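Side-chain contacts in divalent cation tolerance protein (Thermus thermophilus, PDB 1NZA), which is probably involved in cellular resistance toward heavy metals, as a trimeric member of the CutA family: residues Glu13-Ile18 and Val31-Gly36; Met1-Leu6 and His62-Leu67. All coordinates share one frame; numbering follows the deposited sequence.

How the interactions relate
Interactions 1 and 2 fix the two longer helices of the subunit against one antiparallel sheet: helix 12-24 on strand 30-42, outermost within the chain but continued by a strand of the second subunit, and the N-terminal part of helix 64-74 on strand 2-9. Their centres lie about 17 Å apart on opposite sides of the middle of the chain, and their nearest atoms are about 7 Å apart without touching. Strand 2-9 of interaction 2 is followed in the chain by the helix of interaction 1. The side chains of Ile33 and Val5 are about 11 and 12 Å, respectively, from a bound sodium ion. Both interactions also touch the third subunit of the trimer.

Interaction 1: residues Glu13-Ile18 and Val31-Gly36; sequences EVARTI and VNIVPG
The flat peptide joining Ala15 to Arg16 turns one face toward Ile33, whose terminal methyl rests on it. Ile33 CD1 sits almost straight above the carbonyl carbon, Ala15 C, at 4.0 Å. Ile33 CD1 is also 3.9 Å from Ala15 O and 4.1 Å from Arg16 N, so the contact is that of a methyl over a peptide plane. The other branch of the isoleucine meets a side chain: Ile33 CG2 touches Ala15 CB at 4.0 Å. With CG1 beside the backbone N (chi1 -60°) and CD1 extended beyond it, both methyls approach Ala15 from the same side, CD1 lying over the carbonyl while also touching CB. Ala15 CA and Ile33 CA are 7.0 Å apart, a close approach consistent with the small side chain of Ala15. This is the helix of a split beta-alpha-beta unit in a ferredoxin-like fold, helix 12-24 linking two parallel strands, 2-9 and 30-42, between which strand 47-60 is inserted. Leu55 of that inserted strand touches both Ala15 and Ile33, and Val9 also meets Ala15, extending the apolar layer beneath the helix. Arg16 points its CB away from the strand, yet its aliphatic stem still borders the contact, with CG 4.1 Å from Ile33 CD1, and the two side chains cross at about a right angle. Bent at chi3 (64°), the arginine then carries its guanidinium outward to a salt bridge from NH1 to Glu49 of the second subunit. On the far side of the helix, Thr17 OG1 donates to Glu13 O at 2.8 Å from above the carbonyl plane, while Thr17 N reaches the same oxygen from the opposite face, so this acceptor is gripped twice.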
loop_
_atom_site.group_PDB
_atom_site.type_symbol
_atom_site.label_atom_id
_atom_site.label_comp_id
_atom_site.label_asym_id
_atom_site.label_seq_id
_atom_site.Cartn_x
_atom_site.Cartn_y
_atom_site.Cartn_z
ATOM N N GLU A 13 -2.033 15.384 -13.350
ATOM C CA GLU A 13 -1.246 15.566 -14.565
ATOM C C GLU A 13 0.060 14.785 -14.491
ATOM O O GLU A 13 0.370 13.995 -15.384
ATOM C CB GLU A 13 -0.935 17.056 -14.767
ATOM C CG GLU A 13 0.045 17.361 -15.899
ATOM C CD GLU A 13 -0.503 17.013 -17.271
ATOM O OE1 GLU A 13 -1.565 17.555 -17.647
ATOM O OE2 GLU A 13 0.130 16.199 -17.978
ATOM N N VAL A 14 0.829 15.025 -13.432
ATOM C CA VAL A 14 2.104 14.337 -13.245
ATOM C C VAL A 14 1.866 12.850 -13.024
ATOM O O VAL A 14 2.596 12.005 -13.543
ATOM C CB VAL A 14 2.878 14.910 -12.032
ATOM C CG1 VAL A 14 4.070 14.019 -11.701
ATOM C CG2 VAL A 14 3.353 16.321 -12.343
ATOM N N ALA A 15 0.837 12.529 -12.247
ATOM C CA ALA A 15 0.517 11.139 -11.975
ATOM C C ALA A 15 0.360 10.356 -13.277
ATOM O O ALA A 15 0.988 9.319 -13.469
ATOM C CB ALA A 15 -0.764 11.053 -11.144
ATOM N N ARG A 16 -0.474 10.861 -14.179
ATOM C CA ARG A 16 -0.712 10.193 -15.452
ATOM C C ARG A 16 0.514 10.155 -16.360
ATOM O O ARG A 16 0.787 9.136 -16.999
ATOM C CB ARG A 16 -1.881 10.868 -16.176
ATOM C CG ARG A 16 -3.202 10.713 -15.445
ATOM C CD ARG A 16 -4.336 11.342 -16.233
ATOM N NE ARG A 16 -4.546 10.660 -17.510
ATOM C CZ ARG A 16 -5.141 9.479 -17.640
ATOM N NH1 ARG A 16 -5.280 8.936 -18.845
ATOM N NH2 ARG A 16 -5.610 8.843 -16.573
ATOM N N THR A 17 1.244 11.265 -16.418
ATOM C CA THR A 17 2.446 11.341 -17.244
ATOM C C THR A 17 3.454 10.281 -16.797
ATOM O O THR A 17 4.011 9.545 -17.621
ATOM C CB THR A 17 3.104 12.723 -17.132
ATOM O OG1 THR A 17 2.175 13.728 -17.554
ATOM C CG2 THR A 17 4.357 12.792 -17.997
ATOM N N ILE A 18 3.690 10.200 -15.490
ATOM C CA ILE A 18 4.630 9.207 -14.975
ATOM C C ILE A 18 4.113 7.784 -15.161
ATOM O O ILE A 18 4.861 6.888 -15.567
ATOM C CB ILE A 18 4.953 9.475 -13.490
ATOM C CG1 ILE A 18 5.834 10.721 -13.379
ATOM C CG2 ILE A 18 5.657 8.277 -12.868
ATOM C CD1 ILE A 18 6.109 11.151 -11.953
ATOM N N VAL A 31 0.387 0.306 -13.362
ATOM C CA VAL A 31 0.509 1.410 -12.419
ATOM C C VAL A 31 -0.888 1.803 -11.962
ATOM O O VAL A 31 -1.769 2.035 -12.793
ATOM C CB VAL A 31 1.175 2.648 -13.052
ATOM C CG1 VAL A 31 1.175 3.795 -12.058
ATOM C CG2 VAL A 31 2.606 2.325 -13.467
ATOM N N ASN A 32 -1.096 1.854 -10.646
ATOM C CA ASN A 32 -2.392 2.248 -10.091
ATOM C C ASN A 32 -2.245 3.656 -9.533
ATOM O O ASN A 32 -1.277 3.941 -8.830
ATOM C CB ASN A 32 -2.812 1.347 -8.923
ATOM C CG ASN A 32 -2.868 -0.116 -9.289
ATOM O OD1 ASN A 32 -2.335 -0.958 -8.565
ATOM N ND2 ASN A 32 -3.527 -0.433 -10.398
ATOM N N ILE A 33 -3.207 4.525 -9.832
ATOM C CA ILE A 33 -3.185 5.889 -9.319
ATOM C C ILE A 33 -4.300 6.041 -8.296
ATOM O O ILE A 33 -5.472 5.815 -8.613
ATOM C CB ILE A 33 -3.413 6.919 -10.443
ATOM C CG1 ILE A 33 -2.308 6.782 -11.498
ATOM C CG2 ILE A 33 -3.464 8.344 -9.851
ATOM C CD1 ILE A 33 -2.514 7.672 -12.719
ATOM N N VAL A 34 -3.931 6.403 -7.069
ATOM C CA VAL A 34 -4.906 6.611 -5.997
ATOM C C VAL A 34 -4.955 8.113 -5.722
ATOM O O VAL A 34 -3.997 8.699 -5.242
ATOM C CB VAL A 34 -4.485 5.875 -4.720
ATOM C CG1 VAL A 34 -5.541 6.073 -3.640
ATOM C CG2 VAL A 34 -4.275 4.394 -5.016
ATOM N N PRO A 35 -6.085 8.762 -6.031
ATOM C CA PRO A 35 -6.170 10.207 -5.793
ATOM C C PRO A 35 -6.593 10.612 -4.382
ATOM O O PRO A 35 -6.912 9.770 -3.545
ATOM C CB PRO A 35 -7.189 10.649 -6.833
ATOM C CG PRO A 35 -8.164 9.507 -6.804
ATOM C CD PRO A 35 -7.262 8.275 -6.773
ATOM N N GLY A 36 -6.569 11.919 -4.129
ATOM C CA GLY A 36 -7.018 12.450 -2.853
ATOM C C GLY A 36 -6.220 12.314 -1.570
ATOM O O GLY A 36 -6.797 12.376 -0.483
#

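Interaction 2: residues Met1-Leu6 and His62-Leu67. With SO4 (sulfate ion), chain H.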
loop_
_atom_site.group_PDB
_atom_site.type_symbol
_atom_site.label_atom_id
_atom_site.label_comp_id
_atom_site.label_asym_id
_atom_site.label_seq_id
_atom_site.Cartn_x
_atom_site.Cartn_y
_atom_site.Cartn_z
ATOM N N MET A 1 12.115 -10.414 -6.196
ATOM C CA MET A 1 12.561 -9.705 -7.430
ATOM C C MET A 1 11.469 -8.777 -7.958
ATOM O O MET A 1 11.764 -7.695 -8.472
ATOM C CB MET A 1 12.959 -10.720 -8.499
ATOM C CG MET A 1 13.314 -10.116 -9.846
ATOM S SD MET A 1 12.065 -10.524 -11.077
ATOM C CE MET A 1 12.128 -12.313 -10.972
ATOM N N GLU A 2 10.212 -9.200 -7.843
ATOM C CA GLU A 2 9.110 -8.348 -8.285
ATOM C C GLU A 2 8.877 -7.385 -7.131
ATOM O O GLU A 2 9.078 -7.746 -5.974
ATOM C CB GLU A 2 7.840 -9.157 -8.550
ATOM C CG GLU A 2 7.980 -10.239 -9.604
ATOM C CD GLU A 2 8.414 -11.566 -9.018
ATOM O OE1 GLU A 2 8.364 -12.583 -9.739
ATOM O OE2 GLU A 2 8.804 -11.595 -7.833
ATOM N N GLU A 3 8.452 -6.170 -7.444
ATOM C CA GLU A 3 8.247 -5.162 -6.409
ATOM C C GLU A 3 7.050 -4.273 -6.680
ATOM O O GLU A 3 6.616 -4.136 -7.824
ATOM C CB GLU A 3 9.469 -4.247 -6.324
ATOM C CG GLU A 3 10.752 -4.885 -5.838
ATOM C CD GLU A 3 11.946 -3.953 -5.988
ATOM O OE1 GLU A 3 12.838 -3.985 -5.116
ATOM O OE2 GLU A 3 11.999 -3.198 -6.983
ATOM N N VAL A 4 6.515 -3.689 -5.609
ATOM C CA VAL A 4 5.423 -2.725 -5.719
ATOM C C VAL A 4 6.096 -1.432 -5.264
ATOM O O VAL A 4 6.485 -1.297 -4.098
ATOM C CB VAL A 4 4.247 -3.028 -4.770
ATOM C CG1 VAL A 4 3.256 -1.860 -4.800
ATOM C CG2 VAL A 4 3.537 -4.309 -5.199
ATOM N N VAL A 5 6.267 -0.498 -6.194
ATOM C CA VAL A 5 6.918 0.769 -5.891
ATOM C C VAL A 5 5.917 1.870 -5.616
ATOM O O VAL A 5 4.963 2.050 -6.374
ATOM C CB VAL A 5 7.840 1.188 -7.056
ATOM C CG1 VAL A 5 8.350 2.597 -6.857
ATOM C CG2 VAL A 5 9.010 0.222 -7.148
ATOM N N LEU A 6 6.124 2.594 -4.517
ATOM C CA LEU A 6 5.242 3.698 -4.150
ATOM C C LEU A 6 5.896 5.011 -4.557
ATOM O O LEU A 6 7.094 5.210 -4.342
ATOM C CB LEU A 6 4.994 3.725 -2.638
ATOM C CG LEU A 6 4.488 2.449 -1.958
ATOM C CD1 LEU A 6 4.115 2.754 -0.509
ATOM C CD2 LEU A 6 3.301 1.911 -2.698
ATOM N N HIS A 62 15.270 -5.344 -11.459
ATOM C CA HIS A 62 16.123 -5.093 -12.615
ATOM C C HIS A 62 15.753 -3.795 -13.324
ATOM O O HIS A 62 16.615 -3.119 -13.889
ATOM C CB HIS A 62 16.049 -6.261 -13.604
ATOM C CG HIS A 62 16.904 -6.075 -14.821
ATOM N ND1 HIS A 62 16.552 -5.239 -15.859
ATOM C CD2 HIS A 62 18.109 -6.597 -15.152
ATOM C CE1 HIS A 62 17.502 -5.254 -16.777
ATOM N NE2 HIS A 62 18.458 -6.070 -16.373
ATOM N N ALA A 63 14.471 -3.447 -13.290
ATOM C CA ALA A 63 14.002 -2.229 -13.934
ATOM C C ALA A 63 14.100 -1.027 -13.006
ATOM O O ALA A 63 14.216 0.107 -13.465
ATOM C CB ALA A 63 12.557 -2.406 -14.400
ATOM N N PHE A 64 14.076 -1.280 -11.701
ATOM C CA PHE A 64 14.118 -0.205 -10.712
ATOM C C PHE A 64 15.137 0.907 -10.950
ATOM O O PHE A 64 14.791 2.085 -10.877
ATOM C CB PHE A 64 14.319 -0.772 -9.301
ATOM C CG PHE A 64 14.056 0.233 -8.216
ATOM C CD1 PHE A 64 12.764 0.700 -7.986
ATOM C CD2 PHE A 64 15.098 0.742 -7.453
ATOM C CE1 PHE A 64 12.513 1.662 -7.019
ATOM C CE2 PHE A 64 14.859 1.712 -6.478
ATOM C CZ PHE A 64 13.561 2.171 -6.260
ATOM N N PRO A 65 16.410 0.561 -11.216
ATOM C CA PRO A 65 17.406 1.613 -11.447
ATOM C C PRO A 65 16.988 2.559 -12.571
ATOM O O PRO A 65 17.149 3.775 -12.464
ATOM C CB PRO A 65 18.668 0.825 -11.800
ATOM C CG PRO A 65 18.489 -0.448 -11.038
ATOM C CD PRO A 65 17.033 -0.772 -11.272
ATOM N N LYS A 66 16.452 1.991 -13.646
ATOM C CA LYS A 66 16.011 2.777 -14.791
ATOM C C LYS A 66 14.733 3.529 -14.435
ATOM O O LYS A 66 14.512 4.652 -14.886
ATOM C CB LYS A 66 15.766 1.873 -16.003
ATOM C CG LYS A 66 17.014 1.175 -16.540
ATOM C CD LYS A 66 17.505 0.076 -15.608
ATOM C CE LYS A 66 18.727 -0.628 -16.186
ATOM N NZ LYS A 66 19.229 -1.712 -15.296
ATOM N N LEU A 67 13.895 2.903 -13.618
ATOM C CA LEU A 67 12.654 3.532 -13.195
ATOM C C LEU A 67 12.963 4.791 -12.396
ATOM O O LEU A 67 12.359 5.841 -12.623
ATOM C CB LEU A 67 11.831 2.550 -12.359
ATOM C CG LEU A 67 10.527 3.052 -11.738
ATOM C CD1 LEU A 67 9.611 1.876 -11.469
ATOM C CD2 LEU A 67 10.821 3.812 -10.461
HETATM S S SO4 H . 10.265 -14.726 -5.969
HETATM O O1 SO4 H . 10.266 -13.181 -6.463
HETATM O O2 SO4 H . 8.915 -15.194 -6.210
HETATM O O3 SO4 H . 11.165 -15.407 -6.627
HETATM O O4 SO4 H . 10.481 -14.607 -4.550
#
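Val5 and Glu3 both touch Phe64, bringing strand 2-9 of the ferredoxin-like sheet against the N-terminal part of helix 64-74. Val5 CG2 makes the apolar contact, approaching the ring obliquely on its CD1-CE1 side and lying 3.8 Å from Phe64 CE1. The carboxylate of Glu3 comes at the base of the same ring, where OE2 is 4.1 Å from Phe64 CB. Its plane is turned 85° from that of the phenyl group, close to perpendicular. Phe64 reaches both because its CG is anti to the backbone N (chi1 -167°), which swings the ring out from the helix toward the strand.

Around these contacts, Val57 and Thr59 of strand 47-60 and Ile82 and Ala84 of strand 82-86 pack on Val5. Glu89 of the third subunit packs on Phe64 and places OE1 near the like-charged OE1 of Glu3. At the chain's start, a sulfate, probably from the crystallisation liquor, accepts a weak hydrogen bond from Met1 N to O1 (3.3 Å). Glu2, whose OE1 is salt-bridged to Arg99, also approaches it, with OE2 2.6 Å from sulfate O1. Lys66, in the helix, reaches back so that NZ lies above one face of the His62 ring, offset toward its rim, and donates to His62 O at 3.3 Å, nearly in line with the carbonyl bond (171°).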